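PDB 2QIK: UPF0131 protein ykqA, which probably acts as a gamma-glutamylcyclotransferase of the AIG2-like family. Local coordinates for residues E86-I91 / D178-G183; N126-F131 / Y191-S196; R166-R171 / L235-E240. One frame throughout, in Å; residues are numbered along the deposited sequence.

Interaction 1 of 3, residues E86-I91 / D178-G183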
loop_
_atom_site.group_PDB
_atom_site.type_symbol
_atom_site.label_atom_id
_atom_site.label_comp_id
_atom_site.label_asym_id
_atom_site.label_seq_id
_atom_site.Cartn_x
_atom_site.Cartn_y
_atom_site.Cartn_z
ATOM N N GLU A 86 4.694 12.478 -4.391
ATOM C CA GLU A 86 4.976 11.441 -5.355
ATOM C C GLU A 86 3.834 10.408 -5.310
ATOM O O GLU A 86 3.415 9.969 -4.241
ATOM C CB GLU A 86 6.293 10.736 -4.988
ATOM C CG GLU A 86 7.570 11.593 -5.079
ATOM C CD GLU A 86 8.843 11.039 -4.452
ATOM O OE1 GLU A 86 8.950 9.854 -4.382
ATOM O OE2 GLU A 86 9.861 11.840 -4.162
ATOM N N THR A 87 3.325 10.036 -6.452
ATOM C CA THR A 87 2.263 9.039 -6.624
ATOM C C THR A 87 2.628 8.070 -7.692
ATOM O O THR A 87 3.623 8.266 -8.404
ATOM C CB THR A 87 0.914 9.671 -6.954
ATOM O OG1 THR A 87 0.822 9.995 -8.364
ATOM C CG2 THR A 87 0.606 10.930 -6.084
ATOM N N ASP A 88 1.825 7.025 -7.863
ATOM C CA ASP A 88 2.144 6.058 -8.922
ATOM C C ASP A 88 1.966 6.639 -10.322
ATOM O O ASP A 88 2.406 5.976 -11.285
ATOM C CB ASP A 88 1.288 4.820 -8.766
ATOM C CG ASP A 88 1.683 3.943 -7.624
ATOM O OD1 ASP A 88 2.603 4.271 -6.849
ATOM O OD2 ASP A 88 1.026 2.893 -7.437
ATOM N N VAL A 89 1.304 7.800 -10.459
ATOM C CA VAL A 89 1.092 8.415 -11.731
ATOM C C VAL A 89 1.595 9.853 -11.825
ATOM O O VAL A 89 1.272 10.633 -12.769
ATOM C CB VAL A 89 -0.360 8.331 -12.111
ATOM C CG1 VAL A 89 -0.850 6.916 -12.242
ATOM C CG2 VAL A 89 -1.250 9.147 -11.118
ATOM N N GLY A 90 2.666 10.079 -11.204
ATOM C CA GLY A 90 3.314 11.336 -11.260
ATOM C C GLY A 90 3.346 12.123 -9.985
ATOM O O GLY A 90 2.801 11.776 -8.986
ATOM N N ILE A 91 3.991 13.282 -10.106
ATOM C CA ILE A 91 4.197 14.195 -8.991
ATOM C C ILE A 91 3.141 15.225 -9.013
ATOM O O ILE A 91 2.905 15.828 -10.057
ATOM C CB ILE A 91 5.688 14.667 -8.998
ATOM C CG1 ILE A 91 6.497 13.327 -8.774
ATOM C CG2 ILE A 91 5.923 15.603 -7.890
ATOM C CD1 ILE A 91 7.976 13.395 -8.717
ATOM N N ASP A 178 4.342 -6.282 -8.289
ATOM C CA ASP A 178 3.945 -5.010 -7.699
ATOM C C ASP A 178 2.491 -4.786 -8.059
ATOM O O ASP A 178 1.968 -5.473 -8.934
ATOM C CB ASP A 178 4.779 -3.852 -8.255
ATOM C CG ASP A 178 4.606 -2.533 -7.556
ATOM O OD1 ASP A 178 4.232 -2.496 -6.337
ATOM O OD2 ASP A 178 4.991 -1.503 -8.174
HETATM N N MSE A 179 1.853 -3.852 -7.407
HETATM C CA MSE A 179 0.597 -3.303 -7.909
HETATM C C MSE A 179 0.716 -1.810 -8.094
HETATM O O MSE A 179 1.159 -1.106 -7.205
HETATM C CB MSE A 179 -0.581 -3.571 -6.985
HETATM C CG MSE A 179 -0.839 -5.085 -6.782
HETATM SE SE MSE A 179 -2.485 -5.365 -5.898
HETATM C CE MSE A 179 -2.050 -4.523 -4.261
ATOM N N LEU A 180 0.405 -1.353 -9.288
ATOM C CA LEU A 180 0.474 0.068 -9.631
ATOM C C LEU A 180 -0.899 0.656 -9.572
ATOM O O LEU A 180 -1.840 0.085 -10.136
ATOM C CB LEU A 180 1.017 0.252 -11.012
ATOM C CG LEU A 180 1.494 1.647 -11.433
ATOM C CD1 LEU A 180 2.693 2.045 -10.617
ATOM C CD2 LEU A 180 1.834 1.690 -12.922
ATOM N N GLU A 181 -1.069 1.797 -8.881
ATOM C CA GLU A 181 -2.392 2.441 -8.750
ATOM C C GLU A 181 -2.623 3.289 -9.998
ATOM O O GLU A 181 -2.462 4.499 -10.000
ATOM C CB GLU A 181 -2.420 3.294 -7.498
ATOM C CG GLU A 181 -3.807 3.751 -7.130
ATOM C CD GLU A 181 -3.853 4.743 -6.016
ATOM O OE1 GLU A 181 -2.809 5.117 -5.464
ATOM O OE2 GLU A 181 -4.978 5.118 -5.621
ATOM N N ASP A 182 -3.017 2.616 -11.082
ATOM C CA ASP A 182 -3.115 3.201 -12.406
ATOM C C ASP A 182 -4.498 3.151 -13.006
ATOM O O ASP A 182 -4.679 3.451 -14.200
ATOM C CB ASP A 182 -2.088 2.569 -13.353
ATOM C CG ASP A 182 -2.321 1.102 -13.633
ATOM O OD1 ASP A 182 -1.445 0.520 -14.391
ATOM O OD2 ASP A 182 -3.371 0.536 -13.169
ATOM N N GLY A 183 -5.486 2.734 -12.209
ATOM C CA GLY A 183 -6.897 2.711 -12.618
ATOM C C GLY A 183 -7.317 1.386 -13.195
ATOM O O GLY A 183 -8.432 1.295 -13.704
HETATM O O HOH W 1 -0.642 6.563 -6.417
HETATM O O HOH W 2 2.159 1.007 -5.852
#
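The Asp88 carboxylate lies between a methyl and a water: Leu180 CD1 sits over one face, 3.7 Å from Asp88 CG, and a water lies beneath the opposite face. Its OD2 oxygen meets the backbone of Glu181, whose N donates to Asp88 OD2 over 2.8 Å on the anti lone pair, in a nearly straight bond (171°). A second water donates to Asp88 OD2 and also to the carbonyl O of Met179, so this oxygen is held by two bonds, one direct and one shared. The Asp88 side chain stands with CG anti to its own carbonyl carbon (chi1 -73°), which brings the carboxylate to Glu181 N. Leu180 reaches it from alongside, sliding past in the opposite direction, with CD1 3.6 Å from Asp88 CB; Lys237 touches both residues. The Glu181 carboxylate is turned almost perpendicular to that of Asp88 (88°), and its extended chain carries it away to the backbone N atoms of Glu29 and Gln30 of strand 25-34. The water beneath the Asp88 face accepts from Asp88 N at 2.9 Å and lies 2.8 Å from Glu181 OE1. Further along, the methyl Val89 CG1 rests 3.7 Å from the carbonyl oxygen Glu181 O, a loose van der Waals contact. Behind the contact, Thr87 OG1 accepts from Val89 N and donates to Gly90 O at 2.7 Å, while Gly90 O also takes the N-H of Thr87, so the turn is stiffened from within. The arrangement is that of a β-hairpin tip with a two-residue loop and an ST turn, here joining strands 79-87 and 90-98, docked by an aspartate onto an inverse gamma turn centred on Glu181, in the segment that carries on from strand 174-180.

Interaction 2 of 3, residues N126-F131 / Y191-S196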
loop_
_atom_site.group_PDB
_atom_site.type_symbol
_atom_site.label_atom_id
_atom_site.label_comp_id
_atom_site.label_asym_id
_atom_site.label_seq_id
_atom_site.Cartn_x
_atom_site.Cartn_y
_atom_site.Cartn_z
ATOM N N ASN A 126 -4.445 -7.813 15.526
ATOM C CA ASN A 126 -4.578 -9.275 15.436
ATOM C C ASN A 126 -6.065 -9.606 15.302
ATOM O O ASN A 126 -6.817 -9.221 16.177
ATOM C CB ASN A 126 -3.997 -9.927 16.737
ATOM C CG ASN A 126 -3.839 -11.425 16.676
ATOM O OD1 ASN A 126 -4.090 -12.139 17.741
ATOM N ND2 ASN A 126 -3.396 -11.925 15.624
ATOM N N PRO A 127 -6.502 -10.271 14.238
ATOM C CA PRO A 127 -5.705 -10.735 13.130
ATOM C C PRO A 127 -5.331 -9.604 12.170
ATOM O O PRO A 127 -5.813 -8.480 12.291
ATOM C CB PRO A 127 -6.673 -11.667 12.405
ATOM C CG PRO A 127 -7.991 -11.088 12.664
ATOM C CD PRO A 127 -7.937 -10.606 14.089
ATOM N N ILE A 128 -4.503 -9.944 11.202
ATOM C CA ILE A 128 -4.170 -9.137 10.072
ATOM C C ILE A 128 -4.886 -9.759 8.834
ATOM O O ILE A 128 -4.773 -10.979 8.676
ATOM C CB ILE A 128 -2.656 -9.221 9.878
ATOM C CG1 ILE A 128 -1.901 -8.594 11.074
ATOM C CG2 ILE A 128 -2.213 -8.563 8.577
ATOM C CD1 ILE A 128 -2.157 -7.082 11.295
ATOM N N TYR A 129 -5.522 -8.940 7.983
ATOM C CA TYR A 129 -6.023 -9.417 6.694
ATOM C C TYR A 129 -4.943 -8.982 5.697
ATOM O O TYR A 129 -4.718 -7.803 5.456
ATOM C CB TYR A 129 -7.378 -8.783 6.425
ATOM C CG TYR A 129 -8.407 -9.451 7.293
ATOM C CD1 TYR A 129 -8.922 -10.695 6.932
ATOM C CD2 TYR A 129 -8.791 -8.921 8.505
ATOM C CE1 TYR A 129 -9.830 -11.363 7.743
ATOM C CE2 TYR A 129 -9.647 -9.596 9.332
ATOM C CZ TYR A 129 -10.185 -10.776 8.960
ATOM O OH TYR A 129 -11.055 -11.440 9.798
ATOM N N TYR A 130 -4.263 -9.966 5.135
ATOM C CA TYR A 130 -3.094 -9.831 4.280
ATOM C C TYR A 130 -3.463 -10.183 2.840
ATOM O O TYR A 130 -3.890 -11.305 2.546
ATOM C CB TYR A 130 -1.946 -10.711 4.765
ATOM C CG TYR A 130 -0.792 -10.808 3.789
ATOM C CD1 TYR A 130 -0.201 -9.684 3.286
ATOM C CD2 TYR A 130 -0.363 -12.025 3.346
ATOM C CE1 TYR A 130 0.761 -9.763 2.308
ATOM C CE2 TYR A 130 0.641 -12.144 2.378
ATOM C CZ TYR A 130 1.186 -10.982 1.861
ATOM O OH TYR A 130 2.124 -11.067 0.863
ATOM N N PHE A 131 -3.294 -9.200 1.944
ATOM C CA PHE A 131 -3.632 -9.350 0.506
ATOM C C PHE A 131 -2.366 -9.642 -0.315
ATOM O O PHE A 131 -1.455 -8.786 -0.374
ATOM C CB PHE A 131 -4.304 -8.096 0.027
ATOM C CG PHE A 131 -4.768 -8.139 -1.378
ATOM C CD1 PHE A 131 -5.859 -8.894 -1.799
ATOM C CD2 PHE A 131 -4.134 -7.392 -2.358
ATOM C CE1 PHE A 131 -6.261 -8.927 -3.153
ATOM C CE2 PHE A 131 -4.547 -7.511 -3.704
ATOM C CZ PHE A 131 -5.589 -8.212 -4.053
ATOM N N TYR A 191 -5.644 -13.441 2.982
ATOM C CA TYR A 191 -5.434 -14.358 4.075
ATOM C C TYR A 191 -5.765 -13.711 5.422
ATOM O O TYR A 191 -5.516 -12.526 5.623
ATOM C CB TYR A 191 -3.987 -14.765 4.184
ATOM C CG TYR A 191 -3.350 -15.518 3.041
ATOM C CD1 TYR A 191 -3.425 -16.889 2.946
ATOM C CD2 TYR A 191 -2.587 -14.851 2.130
ATOM C CE1 TYR A 191 -2.803 -17.581 1.962
ATOM C CE2 TYR A 191 -1.931 -15.541 1.083
ATOM C CZ TYR A 191 -2.026 -16.905 1.034
ATOM O OH TYR A 191 -1.354 -17.611 0.052
ATOM N N ARG A 192 -6.356 -14.464 6.345
ATOM C CA ARG A 192 -6.466 -14.041 7.753
ATOM C C ARG A 192 -5.263 -14.662 8.489
ATOM O O ARG A 192 -5.140 -15.893 8.545
ATOM C CB ARG A 192 -7.745 -14.576 8.355
ATOM C CG ARG A 192 -7.998 -14.143 9.782
ATOM C CD ARG A 192 -9.224 -14.705 10.364
ATOM N NE ARG A 192 -10.341 -14.179 9.677
ATOM C CZ ARG A 192 -11.060 -14.785 8.719
ATOM N NH1 ARG A 192 -10.801 -16.039 8.356
ATOM N NH2 ARG A 192 -12.057 -14.135 8.134
ATOM N N ILE A 193 -4.376 -13.812 8.985
ATOM C CA ILE A 193 -3.145 -14.274 9.632
ATOM C C ILE A 193 -3.023 -13.683 11.047
ATOM O O ILE A 193 -3.526 -12.580 11.304
ATOM C CB ILE A 193 -1.910 -13.959 8.799
ATOM C CG1 ILE A 193 -1.580 -12.437 8.797
ATOM C CG2 ILE A 193 -1.997 -14.468 7.376
ATOM C CD1 ILE A 193 -0.317 -12.097 8.001
ATOM N N PRO A 194 -2.333 -14.362 11.950
ATOM C CA PRO A 194 -2.040 -13.763 13.216
ATOM C C PRO A 194 -0.980 -12.669 13.057
ATOM O O PRO A 194 -0.124 -12.741 12.201
ATOM C CB PRO A 194 -1.541 -14.939 14.097
ATOM C CG PRO A 194 -1.950 -16.185 13.326
ATOM C CD PRO A 194 -1.857 -15.749 11.871
ATOM N N TYR A 195 -1.019 -11.719 13.980
ATOM C CA TYR A 195 0.037 -10.719 14.123
ATOM C C TYR A 195 1.449 -11.372 14.106
ATOM O O TYR A 195 2.402 -10.797 13.591
ATOM C CB TYR A 195 -0.176 -9.931 15.377
ATOM C CG TYR A 195 0.826 -8.818 15.540
ATOM C CD1 TYR A 195 0.825 -7.705 14.750
ATOM C CD2 TYR A 195 1.789 -8.868 16.554
ATOM C CE1 TYR A 195 1.747 -6.704 14.889
ATOM C CE2 TYR A 195 2.719 -7.865 16.706
ATOM C CZ TYR A 195 2.671 -6.780 15.889
ATOM O OH TYR A 195 3.616 -5.778 16.084
ATOM N N SER A 196 1.588 -12.524 14.726
ATOM C CA SER A 196 2.834 -13.167 14.853
ATOM C C SER A 196 3.425 -13.621 13.520
ATOM O O SER A 196 4.617 -13.968 13.476
ATOM C CB SER A 196 2.777 -14.361 15.767
ATOM O OG SER A 196 1.912 -15.338 15.241
#
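Tyr129 OH is gripped twice by Arg192: NE donates to it over 2.8 Å, and NH2 adds a weak bond to the same Tyr129 OH at 3.3 Å. The hydroxyl meets the guanidinium edge-on, while ring and guanidinium stand almost perpendicular (89°). Arg192 runs extended as far as CD and bends at chi3 (-66°), a kink that brings NE to the phenol instead of carrying it past; on the way its CG lies 3.8 Å from Pro127 CB, the proline that follows a cis peptide. Arg192 NH1 is paired with Asp153. Replaced by alanine, Arg192 would lose its guanidinium, which would probably leave Tyr129 OH without these two donors and Asp153 without its cation. Tyr129 and Arg192 form the non-hydrogen-bonded pair between two hydrogen-bonded ones, Ile128 with Ile193 and Tyr130 with Tyr191, in an antiparallel sheet where strand 185-193 runs between 128-132 and 154-161. Strand 224-234 bonds to strand 128-132 through Leu230. On the other face of the sheet Ile193 CG1 sits 3.6 Å from Ile128 CB, placed there by chi1 of 72°, between its own N and carbonyl carbon, and Ile193 CD1 goes on to Tyr130 CB at 3.9 Å. The Tyr130 and Tyr191 side chains run alongside each other and touch through their CD2 atoms at 3.8 Å. Tyr191 OH ends on the carbonyl O of Cys136, while the side chain of Tyr130 comes to about 4 Å from a bound citrate, probably from the crystallisation liquor.

Interaction 3 of 3, residues R166-R171 / L235-E240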
loop_
_atom_site.group_PDB
_atom_site.type_symbol
_atom_site.label_atom_id
_atom_site.label_comp_id
_atom_site.label_asym_id
_atom_site.label_seq_id
_atom_site.Cartn_x
_atom_site.Cartn_y
_atom_site.Cartn_z
ATOM N N ARG A 166 1.773 -5.501 -11.842
ATOM C CA ARG A 166 2.841 -5.194 -12.783
ATOM C C ARG A 166 4.181 -5.571 -12.210
ATOM O O ARG A 166 4.326 -5.694 -11.011
ATOM C CB ARG A 166 2.817 -3.705 -13.080
ATOM C CG ARG A 166 1.626 -3.242 -13.813
ATOM C CD ARG A 166 1.824 -1.877 -14.412
ATOM N NE ARG A 166 0.605 -1.355 -15.030
ATOM C CZ ARG A 166 0.221 -1.689 -16.273
ATOM N NH1 ARG A 166 0.979 -2.454 -17.037
ATOM N NH2 ARG A 166 -0.895 -1.221 -16.743
ATOM N N PHE A 167 5.175 -5.775 -13.058
ATOM C CA PHE A 167 6.442 -6.379 -12.679
ATOM C C PHE A 167 7.520 -5.290 -12.682
ATOM O O PHE A 167 8.285 -5.173 -13.632
ATOM C CB PHE A 167 6.725 -7.564 -13.597
ATOM C CG PHE A 167 5.735 -8.629 -13.345
ATOM C CD1 PHE A 167 4.447 -8.582 -13.839
ATOM C CD2 PHE A 167 6.060 -9.615 -12.452
ATOM C CE1 PHE A 167 3.506 -9.516 -13.413
ATOM C CE2 PHE A 167 5.164 -10.567 -12.081
ATOM C CZ PHE A 167 3.885 -10.496 -12.510
ATOM N N THR A 168 7.506 -4.474 -11.617
ATOM C CA THR A 168 8.249 -3.237 -11.577
ATOM C C THR A 168 9.495 -3.283 -10.687
ATOM O O THR A 168 10.242 -2.297 -10.676
ATOM C CB THR A 168 7.361 -2.128 -11.057
ATOM O OG1 THR A 168 7.079 -2.403 -9.698
ATOM C CG2 THR A 168 6.054 -1.969 -11.794
ATOM N N LEU A 169 9.729 -4.355 -9.943
ATOM C CA LEU A 169 10.954 -4.474 -9.127
ATOM C C LEU A 169 12.007 -5.092 -9.990
ATOM O O LEU A 169 11.839 -6.210 -10.447
ATOM C CB LEU A 169 10.732 -5.345 -7.885
ATOM C CG LEU A 169 11.949 -5.381 -6.988
ATOM C CD1 LEU A 169 12.130 -4.168 -6.207
ATOM C CD2 LEU A 169 11.836 -6.586 -6.044
ATOM N N LYS A 170 13.084 -4.378 -10.235
ATOM C CA LYS A 170 14.106 -4.956 -11.090
ATOM C C LYS A 170 15.181 -5.683 -10.262
ATOM O O LYS A 170 15.794 -5.150 -9.349
ATOM C CB LYS A 170 14.605 -3.884 -12.024
ATOM C CG LYS A 170 15.705 -4.346 -12.960
ATOM C CD LYS A 170 17.026 -4.421 -12.201
ATOM C CE LYS A 170 17.426 -3.172 -11.431
ATOM N NZ LYS A 170 17.449 -2.057 -12.412
ATOM N N ARG A 171 15.392 -6.923 -10.647
ATOM C CA ARG A 171 16.454 -7.742 -10.081
ATOM C C ARG A 171 17.296 -8.270 -11.235
ATOM O O ARG A 171 16.961 -8.177 -12.413
ATOM C CB ARG A 171 15.877 -8.901 -9.251
ATOM C CG ARG A 171 15.034 -8.482 -8.060
ATOM C CD ARG A 171 15.664 -7.499 -7.188
ATOM N NE ARG A 171 15.530 -7.849 -5.776
ATOM C CZ ARG A 171 15.626 -6.983 -4.785
ATOM N NH1 ARG A 171 15.794 -5.705 -5.050
ATOM N NH2 ARG A 171 15.493 -7.392 -3.528
ATOM N N LEU A 235 8.998 0.014 -3.798
ATOM C CA LEU A 235 9.467 1.371 -3.578
ATOM C C LEU A 235 10.157 2.016 -4.741
ATOM O O LEU A 235 9.874 3.184 -5.052
ATOM C CB LEU A 235 10.344 1.396 -2.301
ATOM C CG LEU A 235 9.524 1.332 -1.054
ATOM C CD1 LEU A 235 10.376 0.886 0.160
ATOM C CD2 LEU A 235 8.892 2.682 -0.765
ATOM N N GLN A 236 11.026 1.315 -5.425
ATOM C CA GLN A 236 11.676 1.893 -6.608
ATOM C C GLN A 236 11.161 1.172 -7.864
ATOM O O GLN A 236 11.624 0.074 -8.234
ATOM C CB GLN A 236 13.150 1.602 -6.459
ATOM C CG GLN A 236 14.037 2.344 -5.414
ATOM C CD GLN A 236 13.741 2.242 -3.882
ATOM O OE1 GLN A 236 14.034 1.194 -3.102
ATOM N NE2 GLN A 236 13.293 3.435 -3.386
ATOM N N LYS A 237 10.160 1.765 -8.500
ATOM C CA LYS A 237 9.473 1.086 -9.582
ATOM C C LYS A 237 10.269 1.351 -10.888
ATOM O O LYS A 237 10.706 2.460 -11.098
ATOM C CB LYS A 237 8.069 1.616 -9.706
ATOM C CG LYS A 237 7.209 1.321 -8.434
ATOM C CD LYS A 237 5.822 1.709 -8.623
ATOM C CE LYS A 237 5.040 1.896 -7.331
ATOM N NZ LYS A 237 4.867 0.651 -6.563
ATOM N N GLU A 238 10.430 0.321 -11.688
ATOM C CA GLU A 238 11.071 0.425 -12.961
ATOM C C GLU A 238 10.127 -0.057 -14.062
ATOM O O GLU A 238 9.079 -0.655 -13.787
ATOM C CB GLU A 238 12.406 -0.345 -12.886
ATOM C CG GLU A 238 13.300 0.176 -11.753
ATOM C CD GLU A 238 14.831 -0.117 -11.567
ATOM O OE1 GLU A 238 15.629 -0.065 -12.557
ATOM O OE2 GLU A 238 15.236 -0.248 -10.335
ATOM N N ALA A 239 10.454 0.232 -15.335
ATOM C CA ALA A 239 9.693 -0.344 -16.455
ATOM C C ALA A 239 9.658 -1.856 -16.331
ATOM O O ALA A 239 10.587 -2.492 -15.893
ATOM C CB ALA A 239 10.191 0.065 -17.791
ATOM N N GLU A 240 8.542 -2.431 -16.759
ATOM C CA GLU A 240 8.317 -3.851 -16.560
ATOM C C GLU A 240 9.238 -4.686 -17.436
ATOM O O GLU A 240 9.406 -4.465 -18.655
ATOM C CB GLU A 240 6.870 -4.217 -16.859
ATOM C CG GLU A 240 5.833 -3.580 -15.970
ATOM C CD GLU A 240 4.482 -4.270 -16.187
ATOM O OE1 GLU A 240 4.244 -5.416 -15.687
ATOM O OE2 GLU A 240 3.612 -3.700 -16.956
HETATM O O HOH W 3 11.077 -4.342 -13.809
HETATM O O HOH W 4 13.485 -1.837 -8.836
HETATM O O HOH W 5 18.001 0.455 -12.606
#
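The Glu240 carboxylate lies across the aliphatic stem of Arg166, the two chains running nearly perpendicular, with Glu240 OE1 3.4 Å from Arg166 CB. Each of its oxygens has a donor of its own on strand 164-171. Arg166 NH1 reaches Glu240 OE2 over 2.9 Å in a salt bridge on the syn side, the oxygen lying at the guanidinium edge and in its plane. Phe167 N gives its hydrogen to Glu240 OE1 at 2.8 Å on the anti side, and His270 of helix 261-273 bonds the same oxygen. Both donors sit 33° out of the carboxylate plane. That plane runs nearly level with the Phe167 ring (11° apart), so Glu240 OE1 comes to the ring's edge, while the ring packs on Leu267 and Met271 of the helix. In the middle the loop after strand 224-234 meets the strand by backbone: Glu238 N donates to Thr168 O over 2.8 Å, and Glu240 CA makes a CA-H...O contact to Phe167 O at 3.2 Å. A water bridges Phe167 O and Ala239 O. Here the strand carries a classic beta bulge, Thr168 and Leu169 both facing Arg176 on strand 174-180. Thr168 and Lys237 extend alongside each other, and their polar ends, Thr168 OG1 and Lys237 NZ, converge on Asp178 beyond. At the exposed end Lys170 curls back through three bent torsions, so that NZ meets Glu238 OE1 in a salt bridge of 2.7 Å, from above the carboxylate plane. Another water takes the N-H of Lys170 and gives its hydrogens to Gln236 O and Glu238 OE2, linking strand backbone, loop backbone and carboxylate.

How the interactions relate
From the N terminus the chain meets 86-91, 126-131, 166-171, 178-183, 191-196 and 235-240 in turn. Interaction 1 closes a loop of 86 residues, interaction 2 one of 59 and interaction 3 one of 63; each pair of loops crosses and none nests inside another. Interaction 1 ties the N-terminal sheet to strand 174-180, interaction 2 joins strands 128-132 and 185-193, and interaction 3 fastens the loop before helix 245-258 to strand 164-171. Interactions 1 and 3, centres 12 Å apart, share a two-stranded sheet and touch through Asp178 with Lys237. Interaction 2, centred 25 Å from interaction 1, meets it where Phe131 packs on Met179.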